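Local coordinates for protein spondin-1 (Homo sapiens, PDB 2ZOU) that probably serves in cell adhesion as a secreted extracellular-matrix glycoprotein, its reeler domain folding as a beta-sandwich with a deformable disulfide-bonded loop, at residues G20-P32 with Y41-F53. Sequence-based numbering, arbitrary orientation. Where two conformers were deposited one is given.
With EDO (1,2-ethanediol), chain E.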
loop_
_atom_site.group_PDB
_atom_site.type_symbol
_atom_site.label_atom_id
_atom_site.label_comp_id
_atom_site.label_asym_id
_atom_site.label_seq_id
_atom_site.Cartn_x
_atom_site.Cartn_y
_atom_site.Cartn_z
ATOM N N GLY A 20 -2.409 -15.525 -2.498
ATOM C CA GLY A 20 -2.198 -16.107 -1.211
ATOM C C GLY A 20 -0.995 -15.493 -0.543
ATOM O O GLY A 20 -0.569 -14.378 -0.862
ATOM N N TYR A 21 -0.427 -16.246 0.381
ATOM C CA TYR A 21 0.251 -15.604 1.471
ATOM C C TYR A 21 1.754 -15.746 1.400
ATOM O O TYR A 21 2.284 -16.817 1.130
ATOM C CB TYR A 21 -0.328 -16.048 2.820
ATOM C CG TYR A 21 -1.587 -15.280 3.192
ATOM C CD1 TYR A 21 -1.865 -14.945 4.516
ATOM C CD2 TYR A 21 -2.489 -14.870 2.210
ATOM C CE1 TYR A 21 -3.019 -14.225 4.844
ATOM C CE2 TYR A 21 -3.635 -14.155 2.525
ATOM C CZ TYR A 21 -3.896 -13.840 3.842
ATOM O OH TYR A 21 -5.038 -13.132 4.137
ATOM N N THR A 22 2.437 -14.634 1.636
ATOM C CA THR A 22 3.872 -14.653 1.837
ATOM C C THR A 22 4.094 -14.243 3.285
ATOM O O THR A 22 3.140 -14.067 4.042
ATOM C CB THR A 22 4.621 -13.700 0.879
ATOM O OG1 THR A 22 4.359 -12.333 1.244
ATOM C CG2 THR A 22 4.205 -13.941 -0.575
ATOM N N GLU A 23 5.351 -14.088 3.681
ATOM C CA GLU A 23 5.628 -13.653 5.043
ATOM C C GLU A 23 5.511 -12.133 5.209
ATOM O O GLU A 23 5.745 -11.603 6.304
ATOM C CB GLU A 23 7.008 -14.129 5.491
ATOM C CG GLU A 23 8.122 -13.362 4.866
ATOM C CD GLU A 23 8.662 -13.989 3.600
ATOM O OE1 GLU A 23 7.870 -14.477 2.751
ATOM O OE2 GLU A 23 9.905 -13.985 3.440
ATOM N N PHE A 24 5.148 -11.437 4.134
ATOM C CA PHE A 24 4.999 -9.987 4.189
ATOM C C PHE A 24 3.519 -9.669 4.227
ATOM O O PHE A 24 2.737 -10.222 3.448
ATOM C CB PHE A 24 5.637 -9.334 2.965
ATOM C CG PHE A 24 7.092 -9.610 2.839
ATOM C CD1 PHE A 24 8.020 -8.844 3.545
ATOM C CD2 PHE A 24 7.546 -10.657 2.052
ATOM C CE1 PHE A 24 9.388 -9.115 3.440
ATOM C CE2 PHE A 24 8.921 -10.936 1.952
ATOM C CZ PHE A 24 9.834 -10.156 2.639
ATOM N N SER A 25 3.134 -8.789 5.147
ATOM C CA SER A 25 1.708 -8.492 5.372
ATOM C C SER A 25 1.420 -7.016 5.265
ATOM O O SER A 25 2.125 -6.214 5.871
ATOM C CB SER A 25 1.287 -8.934 6.771
ATOM O OG SER A 25 1.346 -10.336 6.878
ATOM N N LEU A 26 0.368 -6.673 4.522
ATOM C CA LEU A 26 -0.141 -5.306 4.491
ATOM C C LEU A 26 -1.403 -5.278 5.336
ATOM O O LEU A 26 -2.337 -6.051 5.094
ATOM C CB LEU A 26 -0.474 -4.915 3.053
ATOM C CG LEU A 26 -0.886 -3.447 2.849
ATOM C CD1 LEU A 26 0.271 -2.503 3.148
ATOM C CD2 LEU A 26 -1.342 -3.242 1.433
ATOM N N ARG A 27 -1.404 -4.449 6.370
ATOM C CA ARG A 27 -2.513 -4.407 7.310
ATOM C C ARG A 27 -2.939 -2.981 7.525
ATOM O O ARG A 27 -2.208 -2.052 7.227
ATOM C CB ARG A 27 -2.122 -5.025 8.644
ATOM C CG ARG A 27 -1.676 -6.464 8.515
ATOM C CD ARG A 27 -1.847 -7.236 9.785
ATOM N NE ARG A 27 -3.248 -7.319 10.194
ATOM C CZ ARG A 27 -3.699 -8.145 11.130
ATOM N NH1 ARG A 27 -2.864 -8.974 11.747
ATOM N NH2 ARG A 27 -4.985 -8.148 11.443
ATOM N N VAL A 28 -4.146 -2.819 8.041
ATOM C CA VAL A 28 -4.595 -1.529 8.523
ATOM C C VAL A 28 -4.856 -1.698 10.017
ATOM O O VAL A 28 -5.624 -2.591 10.437
ATOM C CB VAL A 28 -5.866 -1.087 7.809
ATOM C CG1 VAL A 28 -6.329 0.259 8.365
ATOM C CG2 VAL A 28 -5.574 -0.963 6.303
ATOM N N GLU A 29 -4.195 -0.872 10.832
ATOM C CA GLU A 29 -4.343 -0.969 12.279
ATOM C C GLU A 29 -5.809 -0.815 12.677
ATOM O O GLU A 29 -6.505 0.074 12.163
ATOM C CB GLU A 29 -3.492 0.087 12.991
ATOM C CG GLU A 29 -1.993 -0.206 12.951
ATOM C CD GLU A 29 -1.169 0.696 13.871
ATOM O OE1 GLU A 29 -1.725 1.669 14.438
ATOM O OE2 GLU A 29 0.037 0.415 14.039
ATOM N N GLY A 30 -6.262 -1.679 13.583
ATOM C CA GLY A 30 -7.650 -1.687 14.019
ATOM C C GLY A 30 -8.534 -2.577 13.155
ATOM O O GLY A 30 -9.713 -2.707 13.452
ATOM N N ASP A 31 -7.965 -3.167 12.087
ATOM C CA ASP A 31 -8.719 -4.122 11.244
ATOM C C ASP A 31 -10.132 -3.629 10.874
ATOM O O ASP A 31 -11.137 -4.283 11.176
ATOM C CB ASP A 31 -8.802 -5.480 11.951
ATOM C CG ASP A 31 -7.439 -6.101 12.188
ATOM O OD1 ASP A 31 -6.478 -5.769 11.459
ATOM O OD2 ASP A 31 -7.334 -6.923 13.128
ATOM N N PRO A 32 -10.222 -2.463 10.216
ATOM C CA PRO A 32 -11.553 -1.960 9.835
ATOM C C PRO A 32 -12.266 -2.871 8.833
ATOM O O PRO A 32 -11.621 -3.444 7.956
ATOM C CB PRO A 32 -11.236 -0.604 9.194
ATOM C CG PRO A 32 -9.831 -0.730 8.734
ATOM C CD PRO A 32 -9.148 -1.550 9.790
ATOM N N TYR A 41 -6.410 6.262 8.367
ATOM C CA TYR A 41 -6.060 4.902 8.780
ATOM C C TYR A 41 -4.562 4.716 8.752
ATOM O O TYR A 41 -3.878 5.262 7.877
ATOM C CB TYR A 41 -6.721 3.883 7.836
ATOM C CG TYR A 41 -8.223 3.938 7.914
ATOM C CD1 TYR A 41 -8.909 3.219 8.885
ATOM C CD2 TYR A 41 -8.954 4.746 7.040
ATOM C CE1 TYR A 41 -10.287 3.284 8.976
ATOM C CE2 TYR A 41 -10.335 4.841 7.130
ATOM C CZ TYR A 41 -11.004 4.085 8.082
ATOM O OH TYR A 41 -12.375 4.216 8.156
ATOM N N ARG A 42 -4.035 3.966 9.713
ATOM C CA ARG A 42 -2.598 3.686 9.697
ATOM C C ARG A 42 -2.348 2.345 9.010
ATOM O O ARG A 42 -2.748 1.283 9.495
ATOM C CB ARG A 42 -1.984 3.731 11.107
ATOM C CG ARG A 42 -0.453 3.726 11.060
ATOM C CD ARG A 42 0.177 3.781 12.442
ATOM N NE ARG A 42 -0.165 4.997 13.170
ATOM C CZ ARG A 42 0.717 5.848 13.683
ATOM N NH1 ARG A 42 2.025 5.626 13.558
ATOM N NH2 ARG A 42 0.272 6.912 14.342
ATOM N N VAL A 43 -1.740 2.429 7.833
ATOM C CA VAL A 43 -1.426 1.272 7.007
ATOM C C VAL A 43 -0.005 0.815 7.343
ATOM O O VAL A 43 0.916 1.629 7.403
ATOM C CB VAL A 43 -1.548 1.590 5.498
ATOM C CG1 VAL A 43 -1.227 0.351 4.646
ATOM C CG2 VAL A 43 -2.955 2.091 5.186
ATOM N N THR A 44 0.172 -0.488 7.550
ATOM C CA THR A 44 1.482 -1.021 7.894
ATOM C C THR A 44 1.879 -2.120 6.927
ATOM O O THR A 44 1.037 -2.910 6.460
ATOM C CB THR A 44 1.498 -1.570 9.325
ATOM O OG1 THR A 44 0.612 -2.677 9.411
ATOM C CG2 THR A 44 1.068 -0.505 10.322
ATOM N N LEU A 45 3.170 -2.172 6.627
ATOM C CA LEU A 45 3.750 -3.258 5.838
ATOM C C LEU A 45 4.832 -3.883 6.697
ATOM O O LEU A 45 5.752 -3.202 7.113
ATOM C CB LEU A 45 4.368 -2.682 4.563
ATOM C CG LEU A 45 4.938 -3.615 3.520
ATOM C CD1 LEU A 45 3.954 -4.659 3.104
ATOM C CD2 LEU A 45 5.335 -2.767 2.341
ATOM N N SER A 46 4.697 -5.175 6.976
ATOM C CA SER A 46 5.623 -5.839 7.906
ATOM C C SER A 46 6.099 -7.185 7.382
ATOM O O SER A 46 5.387 -7.856 6.619
ATOM C CB SER A 46 4.891 -6.140 9.228
ATOM O OG SER A 46 4.087 -5.074 9.701
ATOM N N ALA A 47 7.302 -7.565 7.806
ATOM C CA ALA A 47 7.901 -8.843 7.448
ATOM C C ALA A 47 7.922 -9.737 8.668
ATOM O O ALA A 47 8.403 -9.308 9.707
ATOM C CB ALA A 47 9.335 -8.618 6.969
ATOM N N ALA A 48 7.462 -10.974 8.531
ATOM C CA ALA A 48 7.560 -11.938 9.622
ATOM C C ALA A 48 9.020 -12.369 9.794
ATOM O O ALA A 48 9.722 -12.581 8.804
ATOM C CB ALA A 48 6.675 -13.149 9.339
ATOM N N PRO A 49 9.498 -12.520 11.044
ATOM C CA PRO A 49 10.891 -12.919 11.219
ATOM C C PRO A 49 11.221 -14.255 10.554
ATOM O O PRO A 49 10.387 -15.157 10.530
ATOM C CB PRO A 49 11.058 -12.996 12.748
ATOM C CG PRO A 49 9.687 -13.055 13.279
ATOM C CD PRO A 49 8.813 -12.316 12.332
ATOM N N PRO A 50 12.453 -14.393 10.039
ATOM C CA PRO A 50 13.538 -13.425 10.042
ATOM C C PRO A 50 13.635 -12.602 8.756
ATOM O O PRO A 50 14.716 -12.132 8.407
ATOM C CB PRO A 50 14.763 -14.330 10.171
ATOM C CG PRO A 50 14.388 -15.515 9.280
ATOM C CD PRO A 50 12.889 -15.688 9.466
ATOM N N SER A 51 12.523 -12.426 8.049
ATOM C CA SER A 51 12.549 -11.690 6.788
ATOM C C SER A 51 12.648 -10.176 6.973
ATOM O O SER A 51 12.446 -9.634 8.074
ATOM C CB SER A 51 11.336 -12.052 5.923
ATOM O OG SER A 51 11.337 -13.445 5.608
ATOM N N TYR A 52 12.963 -9.506 5.873
ATOM C CA TYR A 52 13.064 -8.061 5.822
ATOM C C TYR A 52 12.824 -7.654 4.381
ATOM O O TYR A 52 12.804 -8.506 3.478
ATOM C CB TYR A 52 14.462 -7.600 6.285
ATOM C CG TYR A 52 15.573 -8.254 5.504
ATOM C CD1 TYR A 52 16.015 -7.703 4.293
ATOM C CD2 TYR A 52 16.150 -9.446 5.944
ATOM C CE1 TYR A 52 17.015 -8.318 3.548
ATOM C CE2 TYR A 52 17.156 -10.071 5.199
ATOM C CZ TYR A 52 17.577 -9.498 4.008
ATOM O OH TYR A 52 18.570 -10.083 3.267
ATOM N N PHE A 53 12.632 -6.365 4.157
ATOM C CA PHE A 53 12.594 -5.842 2.799
ATOM C C PHE A 53 13.531 -4.643 2.687
ATOM O O PHE A 53 13.712 -3.884 3.634
ATOM C CB PHE A 53 11.164 -5.526 2.338
ATOM C CG PHE A 53 10.378 -4.678 3.294
ATOM C CD1 PHE A 53 9.686 -5.262 4.359
ATOM C CD2 PHE A 53 10.300 -3.300 3.130
ATOM C CE1 PHE A 53 8.933 -4.484 5.242
ATOM C CE2 PHE A 53 9.578 -2.500 4.023
ATOM C CZ PHE A 53 8.863 -3.099 5.066
HETATM C C1 EDO E . 4.280 -9.811 8.788
HETATM O O1 EDO E . 3.758 -10.923 8.057
HETATM C C2 EDO E . 3.847 -9.823 10.248
HETATM O O2 EDO E . 4.936 -10.236 11.084
HETATM O O HOH W 1 1.628 -5.154 8.565
HETATM O O HOH W 2 -5.658 2.799 11.747
#
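Glu-23 and Ser-51 reach past the end of a regular antiparallel ladder to form a side-chain bond: Ser-51 OG donates to Glu-23 OE2 over 2.7 Å, using the anti lone pair of that oxygen. The glutamate gets there folded, with CG between its backbone N and carbonyl carbon (chi1 74°), which also lays CG over one face of the Phe-24 ring, offset toward its rim. Replaced by alanine, Glu-23 would lose its carboxylate and the CG contact with the ring, and the Ser-51 hydroxyl would probably be left without this acceptor. Glu-23 O meanwhile accepts from Ala-48 N at 2.9 Å and from 1,2-ethanediol, probably a crystallisation additive.

Strands 24-28 and 40-47 pair as a hairpin of the reeler beta-sandwich, with Ser-25/Ser-46 and Arg-27/Thr-44 as hydrogen-bonded pairs. Phe-24, Leu-26 and Val-28 face the opposing sheet, where Ile-126 and Leu-122 meet them. Phe-24 CE1 lies 3.6 Å from Ala-47 CB, and the ring turns its edge to Tyr-52 O, while Leu-26 CD1 rests 3.6 Å from Val-43 CG1.

On the other face a water joins Ser-25 O, Thr-44 OG1 and Ser-46 OG. Glu-29 runs alongside Arg-42; Glu-29 OE1 and Arg-42 NE form a long salt bridge, 3.9 Å, with the oxygen well out of the guanidinium plane. Arg-42 NH1 is hydrogen-bonded to Gln-107. The hairpin thus pairs an apolar face packed against the second sheet with a polar one carrying a bridging water, where the Glu-29/Arg-42 attraction is probably electrostatic and loosely directed.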